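Local coordinates for ABC transporter ATP-binding protein (Sulfolobus tokodaii, PDB 2PJZ), which probably binds and hydrolyses ATP as the nucleotide-binding subunit of an ABC transporter, putatively one that carries cobalt, at residues G42-L47 / G151-F156. Numbering follows the deposited sequence.
With SO4 (sulfate ion), chain C.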
loop_
_atom_site.group_PDB
_atom_site.type_symbol
_atom_site.label_atom_id
_atom_site.label_comp_id
_atom_site.label_asym_id
_atom_site.label_seq_id
_atom_site.Cartn_x
_atom_site.Cartn_y
_atom_site.Cartn_z
ATOM N N GLY A 42 -3.206 4.246 -10.178
ATOM C CA GLY A 42 -2.477 3.036 -10.523
ATOM C C GLY A 42 -1.791 2.354 -9.335
ATOM O O GLY A 42 -1.046 1.389 -9.551
ATOM N N LYS A 43 -2.055 2.821 -8.095
ATOM C CA LYS A 43 -1.371 2.279 -6.897
ATOM C C LYS A 43 -1.598 0.780 -6.749
ATOM O O LYS A 43 -0.641 0.031 -6.551
ATOM C CB LYS A 43 -1.831 2.976 -5.587
ATOM C CG LYS A 43 -1.747 4.450 -5.572
ATOM C CD LYS A 43 -2.227 5.031 -4.210
ATOM C CE LYS A 43 -3.566 4.467 -3.740
ATOM N NZ LYS A 43 -4.700 4.963 -4.575
ATOM N N THR A 44 -2.856 0.346 -6.853
ATOM C CA THR A 44 -3.217 -1.026 -6.631
ATOM C C THR A 44 -2.644 -1.897 -7.761
ATOM O O THR A 44 -2.161 -3.002 -7.510
ATOM C CB THR A 44 -4.752 -1.227 -6.519
ATOM O OG1 THR A 44 -5.230 -0.524 -5.379
ATOM C CG2 THR A 44 -5.116 -2.726 -6.384
ATOM N N THR A 45 -2.692 -1.372 -8.985
ATOM C CA THR A 45 -2.104 -2.046 -10.138
ATOM C C THR A 45 -0.603 -2.281 -9.926
ATOM O O THR A 45 -0.087 -3.336 -10.264
ATOM C CB THR A 45 -2.364 -1.272 -11.453
ATOM O OG1 THR A 45 -3.779 -1.253 -11.682
ATOM C CG2 THR A 45 -1.723 -1.977 -12.611
ATOM N N LEU A 46 0.083 -1.305 -9.360
ATOM C CA LEU A 46 1.516 -1.465 -9.049
ATOM C C LEU A 46 1.763 -2.604 -8.056
ATOM O O LEU A 46 2.630 -3.455 -8.270
ATOM C CB LEU A 46 2.063 -0.145 -8.507
ATOM C CG LEU A 46 3.455 0.397 -8.822
ATOM C CD1 LEU A 46 3.789 0.281 -10.289
ATOM C CD2 LEU A 46 3.444 1.896 -8.418
ATOM N N LEU A 47 0.957 -2.660 -6.999
ATOM C CA LEU A 47 1.054 -3.754 -6.050
ATOM C C LEU A 47 0.739 -5.100 -6.668
ATOM O O LEU A 47 1.370 -6.103 -6.324
ATOM C CB LEU A 47 0.096 -3.489 -4.883
ATOM C CG LEU A 47 0.594 -3.667 -3.456
ATOM C CD1 LEU A 47 2.072 -3.187 -3.166
ATOM C CD2 LEU A 47 -0.396 -2.923 -2.543
ATOM N N GLY A 151 3.149 -6.440 0.734
ATOM C CA GLY A 151 2.519 -5.440 -0.124
ATOM C C GLY A 151 1.104 -5.290 0.386
ATOM O O GLY A 151 0.292 -6.209 0.281
ATOM N N LEU A 152 0.805 -4.140 0.965
ATOM C CA LEU A 152 -0.508 -3.961 1.553
ATOM C C LEU A 152 -1.322 -2.926 0.786
ATOM O O LEU A 152 -0.904 -1.788 0.633
ATOM C CB LEU A 152 -0.397 -3.609 3.031
ATOM C CG LEU A 152 0.242 -4.662 3.911
ATOM C CD1 LEU A 152 0.434 -4.111 5.329
ATOM C CD2 LEU A 152 -0.619 -5.945 3.930
ATOM N N ASP A 153 -2.468 -3.356 0.276
ATOM C CA ASP A 153 -3.384 -2.441 -0.425
ATOM C C ASP A 153 -4.470 -1.903 0.540
ATOM O O ASP A 153 -5.209 -2.675 1.164
ATOM C CB ASP A 153 -4.036 -3.167 -1.589
ATOM C CG ASP A 153 -4.888 -2.244 -2.458
ATOM O OD1 ASP A 153 -4.553 -1.051 -2.597
ATOM O OD2 ASP A 153 -5.899 -2.729 -2.968
ATOM N N GLU A 154 -4.567 -0.586 0.640
ATOM C CA GLU A 154 -5.688 0.090 1.350
ATOM C C GLU A 154 -6.170 -0.646 2.590
ATOM O O GLU A 154 -7.363 -1.017 2.662
ATOM C CB GLU A 154 -6.883 0.284 0.399
ATOM C CG GLU A 154 -6.595 1.232 -0.730
ATOM C CD GLU A 154 -6.630 2.699 -0.303
ATOM O OE1 GLU A 154 -6.694 3.009 0.917
ATOM O OE2 GLU A 154 -6.572 3.531 -1.225
ATOM N N PRO A 155 -5.278 -0.871 3.574
ATOM C CA PRO A 155 -5.688 -1.745 4.678
ATOM C C PRO A 155 -6.721 -1.096 5.627
ATOM O O PRO A 155 -7.236 -1.768 6.501
ATOM C CB PRO A 155 -4.377 -2.021 5.424
ATOM C CG PRO A 155 -3.488 -0.848 5.104
ATOM C CD PRO A 155 -3.885 -0.380 3.721
ATOM N N PHE A 156 -7.036 0.178 5.407
ATOM C CA PHE A 156 -7.858 0.942 6.359
ATOM C C PHE A 156 -9.197 1.352 5.769
ATOM O O PHE A 156 -10.053 1.895 6.478
ATOM C CB PHE A 156 -7.132 2.210 6.810
ATOM C CG PHE A 156 -5.701 1.993 7.229
ATOM C CD1 PHE A 156 -5.398 1.338 8.411
ATOM C CD2 PHE A 156 -4.658 2.492 6.446
ATOM C CE1 PHE A 156 -4.075 1.153 8.811
ATOM C CE2 PHE A 156 -3.335 2.319 6.835
ATOM C CZ PHE A 156 -3.047 1.646 8.019
HETATM S S SO4 C . -5.596 3.237 -7.494
HETATM O O1 SO4 C . -5.620 2.918 -8.947
HETATM O O2 SO4 C . -5.348 1.986 -6.757
HETATM O O3 SO4 C . -4.546 4.179 -7.145
HETATM O O4 SO4 C . -6.889 3.708 -7.052
#
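Thr44 and Asp153 meet nearly at right angles, the threonine hydroxyl at one oxygen of the carboxylate: Thr44 OG1 lies 2.9 Å from Asp153 OD1. With CG trans to the backbone nitrogen (chi1 -174°), Asp153 extends its carboxylate toward the helix, while CG2 of Thr44 rests against the other oxygen, OD2. Thr44 OG1 is equally near O2 of a bound sulfate. One turn further along the helix the contact becomes apolar: Leu47 sends CD1 to Gly151 CA at 3.8 Å and lays CD2 over the Leu152 carbonyl. A beta carbon on Gly151 would sit tight against Leu47 CD1. Lys43 bends at chi3 and chi4, curling round sulfate O3 so that NZ reaches it at 2.7 Å; Gly37 O also accepts a bond from NZ. CE of Lys43 passes the carboxylate of Glu154, whose OE1 is bonded to Thr182. The backbone N of Lys43 also donates to sulfate O3 (3.0 Å), and that of Thr44 to O2. Were the lysine replaced by an alanine, sulfate O3 would probably keep its backbone donors but lose the ammonium, and Gly37 O would lose this donor. The pattern fits a Walker A P-loop facing a Walker B strand, with the sulfate, probably from the crystallisation liquor, marking a phosphate site. Here amides at a helix start and a lysine are gathered to hold an anion, while Asp153 and Glu154 probably correspond to the acids that in related ABC ATPases serve magnesium and the attacking water, consistent with ATP hydrolysis at this junction.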